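Local atomic coordinates of thiosulfate sulfurtransferase (Pseudomonas aeruginosa, PDB entry 1YT8), a protein that probably transfers sulfur from thiosulfate to cyanide, as rhodaneses do, using a chain built of four rhodanese-like repeats. Residues A[112-117]-A[508-513]; A[135-140]-A[188-193]; A[155-160]-A[493-498]; A[337-342]-A[349-354]; A[433-438]-A[444-449]. All blocks are in the same frame, centred on the assembly; numbering follows the deposited sequence.

Contact 1 of 5, residues A[112-117]-A[508-513]; sequences VNVPSK and LDWEFG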
# COMPACT_ATOMS: atom_id res chain seq x y z
N VAL A 112 1.03 -6.35 -7.90
CA VAL A 112 0.29 -5.39 -7.08
C VAL A 112 0.61 -3.93 -7.45
O VAL A 112 1.63 -3.65 -8.07
CB VAL A 112 0.59 -5.60 -5.58
CG1 VAL A 112 0.19 -7.00 -5.16
CG2 VAL A 112 2.07 -5.37 -5.30
N ASN A 113 -0.28 -3.02 -7.05
CA ASN A 113 -0.14 -1.58 -7.31
C ASN A 113 0.11 -1.35 -8.80
O ASN A 113 0.95 -0.53 -9.20
CB ASN A 113 1.03 -1.00 -6.49
CG ASN A 113 0.98 -1.42 -5.03
OD1 ASN A 113 1.97 -1.90 -4.48
ND2 ASN A 113 -0.17 -1.24 -4.38
N VAL A 114 -0.65 -2.07 -9.62
CA VAL A 114 -0.50 -2.00 -11.07
C VAL A 114 -0.72 -0.63 -11.71
O VAL A 114 0.06 -0.22 -12.57
CB VAL A 114 -1.40 -3.07 -11.74
CG1 VAL A 114 -1.20 -3.06 -13.26
CG2 VAL A 114 -1.05 -4.44 -11.18
N PRO A 115 -1.77 0.10 -11.31
CA PRO A 115 -1.96 1.42 -11.93
C PRO A 115 -0.71 2.29 -11.74
O PRO A 115 -0.24 2.94 -12.68
CB PRO A 115 -3.17 1.98 -11.20
CG PRO A 115 -3.98 0.74 -10.92
CD PRO A 115 -2.92 -0.24 -10.45
N SER A 116 -0.18 2.29 -10.52
CA SER A 116 1.01 3.08 -10.21
C SER A 116 2.23 2.66 -11.02
O SER A 116 2.97 3.51 -11.52
CB SER A 116 1.33 2.98 -8.72
OG SER A 116 0.29 3.52 -7.93
N LYS A 117 2.45 1.35 -11.14
CA LYS A 117 3.60 0.85 -11.87
C LYS A 117 3.46 1.00 -13.38
O LYS A 117 4.43 1.31 -14.07
CB LYS A 117 3.84 -0.62 -11.51
CG LYS A 117 4.10 -0.83 -10.03
CD LYS A 117 4.24 -2.30 -9.69
CE LYS A 117 4.55 -2.49 -8.22
NZ LYS A 117 4.64 -3.94 -7.87
N LEU A 508 10.90 -7.54 -14.22
CA LEU A 508 11.25 -6.50 -15.18
C LEU A 508 10.54 -6.73 -16.51
O LEU A 508 10.04 -5.79 -17.13
CB LEU A 508 12.77 -6.48 -15.40
CG LEU A 508 13.65 -6.18 -14.18
CD1 LEU A 508 15.11 -6.24 -14.60
CD2 LEU A 508 13.31 -4.81 -13.59
N ASP A 509 10.51 -7.99 -16.95
CA ASP A 509 9.85 -8.32 -18.21
C ASP A 509 8.37 -7.98 -18.12
O ASP A 509 7.77 -7.52 -19.09
CB ASP A 509 10.00 -9.81 -18.54
CG ASP A 509 11.44 -10.21 -18.79
OD1 ASP A 509 12.23 -9.37 -19.26
OD2 ASP A 509 11.78 -11.38 -18.52
N TRP A 510 7.77 -8.21 -16.95
CA TRP A 510 6.37 -7.90 -16.76
C TRP A 510 6.14 -6.39 -16.91
O TRP A 510 5.21 -5.97 -17.61
CB TRP A 510 5.90 -8.37 -15.37
CG TRP A 510 4.57 -7.80 -14.97
CD1 TRP A 510 3.35 -8.12 -15.50
CD2 TRP A 510 4.34 -6.78 -14.00
NE1 TRP A 510 2.37 -7.36 -14.91
CE2 TRP A 510 2.95 -6.53 -13.98
CE3 TRP A 510 5.17 -6.06 -13.13
CZ2 TRP A 510 2.37 -5.57 -13.14
CZ3 TRP A 510 4.60 -5.11 -12.29
CH2 TRP A 510 3.21 -4.88 -12.30
N GLU A 511 6.98 -5.58 -16.28
CA GLU A 511 6.82 -4.14 -16.39
C GLU A 511 7.02 -3.66 -17.82
O GLU A 511 6.38 -2.70 -18.26
CB GLU A 511 7.79 -3.41 -15.43
CG GLU A 511 7.49 -3.71 -13.96
CD GLU A 511 8.28 -2.84 -12.99
OE1 GLU A 511 9.51 -2.70 -13.15
OE2 GLU A 511 7.66 -2.31 -12.04
N PHE A 512 7.88 -4.35 -18.57
CA PHE A 512 8.15 -4.01 -19.96
C PHE A 512 6.89 -4.10 -20.83
O PHE A 512 6.80 -3.44 -21.87
CB PHE A 512 9.21 -4.97 -20.53
CG PHE A 512 9.64 -4.65 -21.94
CD1 PHE A 512 10.53 -3.62 -22.20
CD2 PHE A 512 9.15 -5.39 -23.02
CE1 PHE A 512 10.94 -3.33 -23.51
CE2 PHE A 512 9.54 -5.11 -24.33
CZ PHE A 512 10.44 -4.07 -24.57
N GLY A 513 5.92 -4.90 -20.41
CA GLY A 513 4.71 -5.04 -21.19
C GLY A 513 3.50 -4.27 -20.70
O GLY A 513 2.41 -4.38 -21.28
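K117 and V114 meet the indole of W510 at its rim. CD of K117 lies in the plane of the indole, 3.8 Å from CH2 of W510 and equally near CZ3. The lysine chain runs at about a right angle to the tryptophan side chain. CG2 of V114 approaches the same rim at CZ2 of W510, 4.1 Å away. A chi1 of 166° swings the indole of W510 away from its own backbone N, and the benzene end reaches helix 114-127. Both partners come to its edge. The ring also meets that of Y507, with the two planes at about 40°.

The contact joins the first turn of helix 114-127, next to N-cap residue N113, to the end of helix 501-512. Some 390 residues separate them. Two distant parts of a chain of rhodanese-like repeats are thus brought side by side.

The polar part centres on the end of K117. NZ of K117 hydrogen-bonds to the hydroxyl of Y507 and forms a salt bridge with D111. A weak bond of 3.0 Å runs from NZ of K117 to O of V112. E511 brings its carboxylate alongside the lysine chain, with OE2 4.1 Å from CD of K117. The charged atoms do not meet: NZ of K117 and OE2 of E511 are 5.4 Å apart. The side chain of E511 lies about 5 Å from a bound sulfite.

Contact 2 of 5, residues A[135-140]-A[188-193]; sequences EEVQAL and RVIVNC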
# COMPACT_ATOMS: atom_id res chain seq x y z
N GLU A 135 26.06 -1.16 -14.78
CA GLU A 135 27.49 -1.13 -15.08
C GLU A 135 28.03 0.28 -15.22
O GLU A 135 29.18 0.55 -14.87
CB GLU A 135 27.79 -1.92 -16.36
CG GLU A 135 27.55 -3.42 -16.26
CD GLU A 135 26.10 -3.83 -16.51
OE1 GLU A 135 25.24 -2.94 -16.68
OE2 GLU A 135 25.83 -5.04 -16.53
N GLU A 136 27.22 1.18 -15.76
CA GLU A 136 27.66 2.56 -15.92
C GLU A 136 27.79 3.24 -14.57
O GLU A 136 28.72 4.00 -14.34
CB GLU A 136 26.68 3.34 -16.80
CG GLU A 136 26.72 2.93 -18.27
CD GLU A 136 25.75 3.73 -19.12
OE1 GLU A 136 24.52 3.56 -18.95
OE2 GLU A 136 26.22 4.53 -19.96
N VAL A 137 26.84 2.95 -13.67
CA VAL A 137 26.87 3.54 -12.34
C VAL A 137 28.04 2.96 -11.56
O VAL A 137 28.71 3.67 -10.80
CB VAL A 137 25.54 3.30 -11.60
CG1 VAL A 137 25.60 3.88 -10.18
CG2 VAL A 137 24.40 3.93 -12.38
N GLN A 138 28.31 1.67 -11.74
CA GLN A 138 29.44 1.04 -11.06
C GLN A 138 30.74 1.71 -11.52
O GLN A 138 31.65 1.93 -10.72
CB GLN A 138 29.50 -0.45 -11.39
CG GLN A 138 30.71 -1.17 -10.78
CD GLN A 138 30.68 -1.15 -9.26
OE1 GLN A 138 31.42 -0.40 -8.61
NE2 GLN A 138 29.81 -1.97 -8.68
N ALA A 139 30.82 2.03 -12.81
CA ALA A 139 32.01 2.67 -13.35
C ALA A 139 32.18 4.06 -12.73
O ALA A 139 33.30 4.47 -12.41
CB ALA A 139 31.92 2.77 -14.87
N LEU A 140 31.07 4.77 -12.55
CA LEU A 140 31.12 6.10 -11.94
C LEU A 140 31.68 5.99 -10.52
O LEU A 140 32.45 6.85 -10.08
CB LEU A 140 29.71 6.73 -11.91
CG LEU A 140 29.18 7.23 -13.25
CD1 LEU A 140 27.72 7.64 -13.12
CD2 LEU A 140 30.02 8.41 -13.73
N ARG A 188 26.15 14.81 -10.35
CA ARG A 188 25.12 13.97 -10.95
C ARG A 188 24.19 13.47 -9.86
O ARG A 188 24.64 13.17 -8.75
CB ARG A 188 25.73 12.76 -11.65
CG ARG A 188 26.74 13.07 -12.73
CD ARG A 188 27.01 11.84 -13.57
NE ARG A 188 25.78 11.34 -14.16
CZ ARG A 188 25.67 10.83 -15.38
NH1 ARG A 188 26.73 10.74 -16.16
NH2 ARG A 188 24.49 10.42 -15.81
N VAL A 189 22.91 13.37 -10.18
CA VAL A 189 21.93 12.85 -9.23
C VAL A 189 21.34 11.62 -9.89
O VAL A 189 20.80 11.68 -11.00
CB VAL A 189 20.82 13.89 -8.92
CG1 VAL A 189 19.72 13.24 -8.08
CG2 VAL A 189 21.42 15.06 -8.16
N ILE A 190 21.48 10.49 -9.20
CA ILE A 190 20.99 9.21 -9.68
C ILE A 190 19.94 8.71 -8.69
O ILE A 190 20.20 8.66 -7.49
CB ILE A 190 22.14 8.18 -9.76
CG1 ILE A 190 23.22 8.69 -10.72
CG2 ILE A 190 21.61 6.83 -10.20
CD1 ILE A 190 24.51 7.89 -10.69
N VAL A 191 18.76 8.36 -9.19
CA VAL A 191 17.68 7.88 -8.33
C VAL A 191 17.45 6.39 -8.56
O VAL A 191 17.39 5.94 -9.70
CB VAL A 191 16.34 8.63 -8.60
CG1 VAL A 191 15.28 8.17 -7.61
CG2 VAL A 191 16.54 10.15 -8.51
N ASN A 192 17.33 5.62 -7.48
CA ASN A 192 17.09 4.19 -7.61
C ASN A 192 15.96 3.74 -6.70
O ASN A 192 15.54 4.45 -5.80
CB ASN A 192 18.33 3.36 -7.23
CG ASN A 192 18.48 3.17 -5.72
OD1 ASN A 192 19.08 3.99 -5.03
ND2 ASN A 192 17.92 2.07 -5.21
N CYS A 193 15.46 2.54 -6.98
CA CYS A 193 14.46 1.90 -6.15
C CYS A 193 14.86 0.44 -6.31
O CYS A 193 16.01 0.17 -6.67
CB CYS A 193 13.02 2.19 -6.63
SG CYS A 193 12.42 1.35 -8.10
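L140 lays its CD1 methyl over two side chains of strand 188-192, I190 and R188. This is helix 134-142 against the parallel sheet of a rhodanese-like domain. The segments' N-to-C directions make 135°, and their axes pass 11.8 Å apart.

I190 is the shared partner. Its CD1 is 4.0 Å from CD1 of L140, the two side chains meeting at a slant. CD1 of I190 also meets CG1 of V137 tip to tip, at 4.2 Å. With chi1 at -60° and chi2 extended, the ethyl arm of I190 reaches out from the strand to the helix. L132 of the edge strand 131-132 touches V137, L140, R188 and I190.

R188 sits at the margin of the contact. CD of R188 is 4.3 Å from CD1 of L140. The same leucine methyl stands 4.1 Å above one face of the R188 guanidinium, offset toward its rim. The flat group therefore presents a face, not its N-H edge, to the leucine.

Strand 188-192 leads directly to C193, which is covalently linked through SG to a sulfite in the ligand pocket. The turn into it is tied by N192, whose ND2 also bonds to D151. ND2 of N192 donates to O of C193 at 3.1 Å, nearly straight at 164°, with the donor above the carbonyl plane.

Contact 3 of 5, residues A[155-160]-A[493-498]; sequences FDEYQT and PYEGTD
The chi1 of T160 (-62°) turns its CG2 methyl to the loop, while OG1 swings back over the helix. E157 extends through chi2 and brings its carboxylate to the same side. The methyl of T160 rests on the backbone of G496: CG2 of T160 is 4.1 Å from CA of G496. OG1 of T160 donates to O of D156 at 2.9 Å, a bond within the helix that helps fix the rotation of the threonine.

The polar half of the contact is carried by water. OE2 of E157 and OE2 of E495 are 4.3 Å apart, two like charges with no direct bond. One water donates to both oxygens, at 2.7 Å from OE2 of E157 and 2.6 Å from OE2 of E495. A second water donates to OE2 of E157 and to the backbone O of Y494, 2.8 Å from each. OE2 of E157 thus receives two water hydrogens. These waters probably ease the repulsion of the two carboxylates. Each carboxylate also has an arginine: OE1 of E157 pairs with R198, and OE1 of E495 with R489. R198 belongs to the sulfite pocket, and E157 itself lies about 5 Å from a bound sulfite. E157 is therefore a second-shell partner of a pocket residue.

The backbone of G496 takes a conformation that calls for glycine. Helix 155-160 follows strand 147-151 in the rhodanese-like domain. The loop of 493-498 comes from far along the chain, between helices 464-470 and 501-512, and Y494 reaches back from it to A194 and V112.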
# COMPACT_ATOMS: atom_id res chain seq x y z
N PHE A 155 12.37 3.91 4.05
CA PHE A 155 13.64 3.72 4.73
C PHE A 155 13.90 2.25 5.08
O PHE A 155 15.05 1.79 5.00
CB PHE A 155 13.69 4.56 6.01
CG PHE A 155 15.03 4.55 6.69
CD1 PHE A 155 16.14 5.13 6.06
CD2 PHE A 155 15.20 3.94 7.92
CE1 PHE A 155 17.39 5.10 6.66
CE2 PHE A 155 16.45 3.90 8.53
CZ PHE A 155 17.55 4.49 7.90
N ASP A 156 12.87 1.50 5.45
CA ASP A 156 13.07 0.09 5.79
C ASP A 156 13.51 -0.74 4.58
O ASP A 156 14.23 -1.73 4.73
CB ASP A 156 11.82 -0.52 6.43
CG ASP A 156 10.61 -0.49 5.50
OD1 ASP A 156 9.99 0.58 5.36
OD2 ASP A 156 10.28 -1.55 4.92
N GLU A 157 13.07 -0.35 3.39
CA GLU A 157 13.46 -1.08 2.19
C GLU A 157 14.93 -0.79 1.93
O GLU A 157 15.72 -1.70 1.62
CB GLU A 157 12.64 -0.62 0.99
CG GLU A 157 11.20 -1.10 1.01
CD GLU A 157 10.40 -0.53 -0.15
OE1 GLU A 157 9.93 0.63 -0.03
OE2 GLU A 157 10.24 -1.23 -1.17
N TYR A 158 15.30 0.48 2.04
CA TYR A 158 16.68 0.92 1.84
C TYR A 158 17.60 0.20 2.82
O TYR A 158 18.72 -0.18 2.47
CB TYR A 158 16.75 2.44 2.05
CG TYR A 158 18.14 2.99 2.30
CD1 TYR A 158 19.01 3.27 1.24
CD2 TYR A 158 18.58 3.23 3.60
CE1 TYR A 158 20.30 3.76 1.49
CE2 TYR A 158 19.86 3.72 3.85
CZ TYR A 158 20.71 3.98 2.80
OH TYR A 158 21.98 4.45 3.06
N GLN A 159 17.14 -0.01 4.05
CA GLN A 159 17.95 -0.70 5.03
C GLN A 159 18.09 -2.19 4.73
O GLN A 159 19.06 -2.83 5.14
CB GLN A 159 17.39 -0.51 6.44
CG GLN A 159 17.60 0.88 6.99
CD GLN A 159 17.78 0.87 8.49
OE1 GLN A 159 16.87 0.52 9.24
NE2 GLN A 159 18.98 1.23 8.94
N THR A 160 17.14 -2.75 4.00
CA THR A 160 17.21 -4.17 3.67
C THR A 160 18.37 -4.42 2.69
O THR A 160 19.17 -5.34 2.88
CB THR A 160 15.89 -4.68 3.08
OG1 THR A 160 14.86 -4.51 4.07
CG2 THR A 160 15.98 -6.15 2.72
N PRO A 493 8.90 -9.64 -5.95
CA PRO A 493 10.27 -9.86 -6.43
C PRO A 493 11.18 -8.66 -6.18
O PRO A 493 12.40 -8.77 -6.25
CB PRO A 493 10.08 -10.12 -7.93
CG PRO A 493 8.69 -10.65 -8.01
CD PRO A 493 7.94 -9.76 -7.06
N TYR A 494 10.57 -7.51 -5.89
CA TYR A 494 11.34 -6.29 -5.65
C TYR A 494 11.52 -5.95 -4.17
O TYR A 494 11.91 -4.83 -3.83
CB TYR A 494 10.69 -5.12 -6.39
CG TYR A 494 9.25 -4.89 -6.02
CD1 TYR A 494 8.90 -3.96 -5.03
CD2 TYR A 494 8.22 -5.58 -6.65
CE1 TYR A 494 7.57 -3.73 -4.70
CE2 TYR A 494 6.89 -5.37 -6.32
CZ TYR A 494 6.57 -4.43 -5.35
OH TYR A 494 5.25 -4.19 -5.03
N GLU A 495 11.24 -6.91 -3.30
CA GLU A 495 11.43 -6.71 -1.86
C GLU A 495 12.31 -7.85 -1.37
O GLU A 495 12.10 -9.01 -1.74
CB GLU A 495 10.10 -6.73 -1.10
CG GLU A 495 9.12 -5.63 -1.50
CD GLU A 495 8.02 -5.42 -0.48
OE1 GLU A 495 7.75 -6.35 0.33
OE2 GLU A 495 7.40 -4.34 -0.49
N GLY A 496 13.31 -7.53 -0.55
CA GLY A 496 14.19 -8.56 -0.03
C GLY A 496 15.27 -8.98 -1.01
O GLY A 496 15.27 -8.57 -2.17
N THR A 497 16.20 -9.81 -0.54
CA THR A 497 17.30 -10.27 -1.37
C THR A 497 17.32 -11.79 -1.59
O THR A 497 18.31 -12.34 -2.06
CB THR A 497 18.65 -9.85 -0.75
OG1 THR A 497 19.73 -10.37 -1.53
CG2 THR A 497 18.75 -10.39 0.67
N ASP A 498 16.22 -12.45 -1.25
CA ASP A 498 16.16 -13.90 -1.41
C ASP A 498 15.27 -14.38 -2.56
O ASP A 498 14.81 -15.53 -2.56
CB ASP A 498 15.70 -14.55 -0.10
CG ASP A 498 14.32 -14.09 0.33
OD1 ASP A 498 14.10 -12.86 0.39
OD2 ASP A 498 13.46 -14.95 0.60
O HOH W 1 12.36 -2.91 -1.80
O HOH W 2 7.72 -2.04 -1.63

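Contact 4 of 5, residues A[337-342]-A[349-354]; sequences MSASWL and VAVLDG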
# COMPACT_ATOMS: atom_id res chain seq x y z
N MSE A 337 4.24 18.12 -5.44
CA MSE A 337 4.83 17.12 -6.31
C MSE A 337 4.00 15.84 -6.36
O MSE A 337 3.73 15.32 -7.44
CB MSE A 337 6.27 16.79 -5.88
CG MSE A 337 7.30 17.88 -6.16
SE MSE A 337 7.30 18.64 -7.96
CE MSE A 337 7.66 17.03 -9.00
N SER A 338 3.59 15.35 -5.20
CA SER A 338 2.79 14.13 -5.14
C SER A 338 1.47 14.31 -5.88
O SER A 338 1.01 13.41 -6.59
CB SER A 338 2.53 13.72 -3.69
OG SER A 338 3.75 13.39 -3.03
N ALA A 339 0.86 15.48 -5.70
CA ALA A 339 -0.41 15.79 -6.35
C ALA A 339 -0.24 15.82 -7.87
O ALA A 339 -1.11 15.34 -8.61
CB ALA A 339 -0.95 17.13 -5.86
N SER A 340 0.88 16.36 -8.35
CA SER A 340 1.09 16.42 -9.80
C SER A 340 1.09 15.02 -10.40
O SER A 340 0.58 14.81 -11.50
CB SER A 340 2.41 17.15 -10.13
OG SER A 340 3.55 16.37 -9.85
N TRP A 341 1.64 14.05 -9.67
CA TRP A 341 1.66 12.67 -10.16
C TRP A 341 0.27 12.03 -10.09
O TRP A 341 -0.14 11.34 -11.02
CB TRP A 341 2.68 11.85 -9.35
CG TRP A 341 4.10 12.22 -9.69
CD1 TRP A 341 5.07 12.62 -8.82
CD2 TRP A 341 4.69 12.25 -10.99
NE1 TRP A 341 6.23 12.91 -9.51
CE2 TRP A 341 6.02 12.69 -10.84
CE3 TRP A 341 4.21 11.95 -12.28
CZ2 TRP A 341 6.89 12.83 -11.93
CZ3 TRP A 341 5.07 12.10 -13.37
CH2 TRP A 341 6.40 12.54 -13.18
N LEU A 342 -0.44 12.26 -9.00
CA LEU A 342 -1.79 11.71 -8.85
C LEU A 342 -2.72 12.29 -9.93
O LEU A 342 -3.61 11.60 -10.43
CB LEU A 342 -2.32 12.03 -7.44
CG LEU A 342 -1.59 11.27 -6.32
CD1 LEU A 342 -1.86 11.93 -4.97
CD2 LEU A 342 -2.04 9.82 -6.32
N VAL A 349 -7.36 15.90 -7.66
CA VAL A 349 -6.58 16.14 -6.46
C VAL A 349 -6.33 17.62 -6.20
O VAL A 349 -6.18 18.42 -7.13
CB VAL A 349 -5.22 15.40 -6.58
CG1 VAL A 349 -4.48 15.87 -7.82
CG2 VAL A 349 -4.38 15.64 -5.32
N ALA A 350 -6.31 17.96 -4.92
CA ALA A 350 -6.08 19.33 -4.50
C ALA A 350 -5.01 19.36 -3.41
O ALA A 350 -4.81 18.37 -2.71
CB ALA A 350 -7.37 19.93 -3.97
N VAL A 351 -4.32 20.49 -3.30
CA VAL A 351 -3.31 20.68 -2.26
C VAL A 351 -3.91 21.71 -1.31
O VAL A 351 -4.47 22.72 -1.75
CB VAL A 351 -1.99 21.21 -2.85
CG1 VAL A 351 -1.05 21.62 -1.72
CG2 VAL A 351 -1.33 20.13 -3.70
N LEU A 352 -3.82 21.45 -0.01
CA LEU A 352 -4.38 22.35 0.99
C LEU A 352 -3.44 23.52 1.31
O LEU A 352 -2.36 23.32 1.86
CB LEU A 352 -4.69 21.55 2.27
CG LEU A 352 -5.61 22.18 3.32
CD1 LEU A 352 -6.88 22.69 2.66
CD2 LEU A 352 -5.93 21.15 4.39
N ASP A 353 -3.87 24.73 0.96
CA ASP A 353 -3.07 25.94 1.20
C ASP A 353 -3.50 26.71 2.44
O ASP A 353 -4.59 26.50 2.98
CB ASP A 353 -3.17 26.89 0.00
CG ASP A 353 -2.66 26.29 -1.29
OD1 ASP A 353 -1.65 25.57 -1.25
OD2 ASP A 353 -3.28 26.55 -2.35
N GLY A 354 -2.63 27.60 2.90
CA GLY A 354 -2.93 28.43 4.05
C GLY A 354 -2.84 27.80 5.42
O GLY A 354 -3.33 28.38 6.40
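O of M337, a selenomethionine, accepts the hydroxyl of S340 at 2.6 Å. This bond lies within helix 334-344, on the side turned from the strand. The donor OG of S340 is tilted 19° from the carbonyl plane. The same oxygen also takes a weak backbone bond from N of W341.

The opposite side of the helix meets the strand through aliphatic groups. CB of A339 sits against two valines, 3.7 Å from CG2 of V351 and 3.8 Å from CG2 of V349. V349 holds CG1 between its backbone N and carbonyl carbon (chi1 57°), a crowded position. CG1 of V349 packs 3.5 Å from the backbone O of A339, while CG2 takes the alanine methyl. CB of L342 adds a looser touch to CG1 of V349 at 4.4 Å. The chains lie close: the CA atoms of A339 and V349 are 6.2 Å apart, and the segment axes 8.3 Å.

The helix and strand segments run nearly antiparallel, at 170°. They belong to the second and third elements of the beta-alpha-beta unit made by strand 324-328, helix 334-344 and strand 348-352. L327 of strand 324-328 touches A339 and L342. V349 and V351 pair with strand 265-267 on one edge, and A350 with strand 324-328 on the other. Away from the sheet, W341 packs against helix 197-208 and S340 against helix 245-262.

Contact 5 of 5, residues A[433-438]-A[444-449]; sequences YVLTCG and RFAVAE
L435 sets its CD1 methyl, from strand 432-436, against the helix backbone. CD1 of L435 is 3.7 Å from CA of V447 and 3.9 Å from C of A446. It lies against the backbone between A446 and V447 as well as against a methyl of V447. CG of L435 stays anti to its carbonyl carbon (chi1 -41°), and the extended chi2 carries CD1 outward to the helix. The helix is kinked here, with N of A448 and E449 lacking bonds to the preceding turn.

Two helix side chains also touch this methyl. CG2 of V447 is 3.8 Å from CD1 of L435. CG1 of V447 is directed elsewhere, being anti to the backbone N. CB of A446 points toward the strand and comes to 4.3 Å from CD1 of L435.

This is the strand-to-helix step of the beta-alpha-beta unit of strand 432-436, helix 441-454 and strand 458-461, in a rhodanese-like domain. L435 also touches A443 and V450 of the same helix, and V458 of the next strand packs on both L435 and V447.

No hydrogen bond crosses between the segments, so the join rests on van der Waals packing of one leucine methyl against backbone and aliphatic side-chain atoms, in a buried setting.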
# COMPACT_ATOMS: atom_id res chain seq x y z
N TYR A 433 -12.04 -23.20 22.06
CA TYR A 433 -11.13 -22.47 21.18
C TYR A 433 -10.77 -21.12 21.79
O TYR A 433 -11.60 -20.48 22.43
CB TYR A 433 -11.79 -22.21 19.83
CG TYR A 433 -12.03 -23.44 18.98
CD1 TYR A 433 -11.07 -23.87 18.06
CD2 TYR A 433 -13.21 -24.16 19.09
CE1 TYR A 433 -11.30 -24.98 17.26
CE2 TYR A 433 -13.45 -25.27 18.30
CZ TYR A 433 -12.50 -25.68 17.38
OH TYR A 433 -12.74 -26.79 16.61
N VAL A 434 -9.53 -20.71 21.57
CA VAL A 434 -9.06 -19.42 22.04
C VAL A 434 -8.45 -18.76 20.80
O VAL A 434 -7.55 -19.32 20.17
CB VAL A 434 -7.98 -19.55 23.13
CG1 VAL A 434 -7.47 -18.17 23.51
CG2 VAL A 434 -8.58 -20.25 24.36
N LEU A 435 -8.96 -17.59 20.44
CA LEU A 435 -8.47 -16.89 19.25
C LEU A 435 -7.51 -15.76 19.60
O LEU A 435 -7.69 -15.06 20.60
CB LEU A 435 -9.65 -16.33 18.46
CG LEU A 435 -10.89 -17.23 18.34
CD1 LEU A 435 -11.90 -16.55 17.41
CD2 LEU A 435 -10.52 -18.61 17.80
N THR A 436 -6.48 -15.58 18.77
CA THR A 436 -5.51 -14.53 19.01
C THR A 436 -4.98 -13.95 17.70
O THR A 436 -5.27 -14.44 16.62
CB THR A 436 -4.30 -15.06 19.83
OG1 THR A 436 -3.48 -13.96 20.25
CG2 THR A 436 -3.46 -16.01 18.99
N CYS A 437 -4.21 -12.88 17.84
CA CYS A 437 -3.55 -12.20 16.74
C CYS A 437 -2.66 -11.20 17.45
O CYS A 437 -2.55 -11.25 18.68
CB CYS A 437 -4.55 -11.50 15.79
SG CYS A 437 -5.48 -10.11 16.45
N GLY A 438 -2.02 -10.30 16.71
CA GLY A 438 -1.14 -9.33 17.34
C GLY A 438 -1.69 -8.66 18.59
O GLY A 438 -1.07 -8.70 19.65
N ARG A 444 -11.08 -10.92 17.19
CA ARG A 444 -12.38 -10.58 17.75
C ARG A 444 -13.49 -10.66 16.70
O ARG A 444 -14.60 -11.11 16.99
CB ARG A 444 -12.35 -9.16 18.36
CG ARG A 444 -13.69 -8.70 18.94
CD ARG A 444 -13.62 -7.28 19.50
NE ARG A 444 -12.89 -7.19 20.77
CZ ARG A 444 -13.41 -7.50 21.96
NH1 ARG A 444 -14.67 -7.91 22.05
NH2 ARG A 444 -12.67 -7.38 23.05
N PHE A 445 -13.19 -10.23 15.48
CA PHE A 445 -14.17 -10.27 14.40
C PHE A 445 -14.44 -11.68 13.91
O PHE A 445 -15.41 -11.92 13.18
CB PHE A 445 -13.69 -9.40 13.23
CG PHE A 445 -13.89 -7.93 13.45
CD1 PHE A 445 -15.14 -7.34 13.23
CD2 PHE A 445 -12.85 -7.13 13.91
CE1 PHE A 445 -15.34 -5.99 13.47
CE2 PHE A 445 -13.04 -5.78 14.15
CZ PHE A 445 -14.29 -5.20 13.93
N ALA A 446 -13.59 -12.63 14.32
CA ALA A 446 -13.74 -14.02 13.91
C ALA A 446 -14.45 -14.92 14.91
O ALA A 446 -14.80 -16.05 14.59
CB ALA A 446 -12.36 -14.60 13.58
N VAL A 447 -14.67 -14.41 16.12
CA VAL A 447 -15.32 -15.21 17.16
C VAL A 447 -16.66 -15.81 16.72
O VAL A 447 -16.87 -17.02 16.85
CB VAL A 447 -15.54 -14.37 18.45
CG1 VAL A 447 -16.33 -15.18 19.47
CG2 VAL A 447 -14.20 -13.96 19.03
N ALA A 448 -17.55 -14.98 16.20
CA ALA A 448 -18.87 -15.45 15.77
C ALA A 448 -18.82 -16.59 14.76
O ALA A 448 -19.59 -17.54 14.86
CB ALA A 448 -19.69 -14.28 15.21
N GLU A 449 -17.91 -16.49 13.79
CA GLU A 449 -17.80 -17.54 12.78
C GLU A 449 -17.26 -18.84 13.37
O GLU A 449 -17.75 -19.92 13.05
CB GLU A 449 -16.89 -17.11 11.63
CG GLU A 449 -17.01 -18.06 10.45
CD GLU A 449 -16.19 -17.66 9.24
OE1 GLU A 449 -15.81 -16.48 9.12
OE2 GLU A 449 -15.94 -18.55 8.40

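In the fold
Contacts 1 and 3 touch each other: NZ of K117 lies 2.9 Å from OH of Y494, a probable, weak hydrogen bond. Their centres are 18 Å apart. Contact 2 belongs to the same region, with nearest atoms about 7 Å from contact 1 and about 6 Å from contact 3. It ends at C193, the residue bonded to sulfite. E511 of contact 1 and E157 of contact 3 each have a side chain about 5 Å from a bound sulfite. Contacts 4 and 5 each lie within a beta-alpha-beta unit of a different part of the chain. Contact 4 is centred 24 Å from contact 1. Contact 5 is the remotest, 49 Å from contact 2 between centres, across the chain's middle.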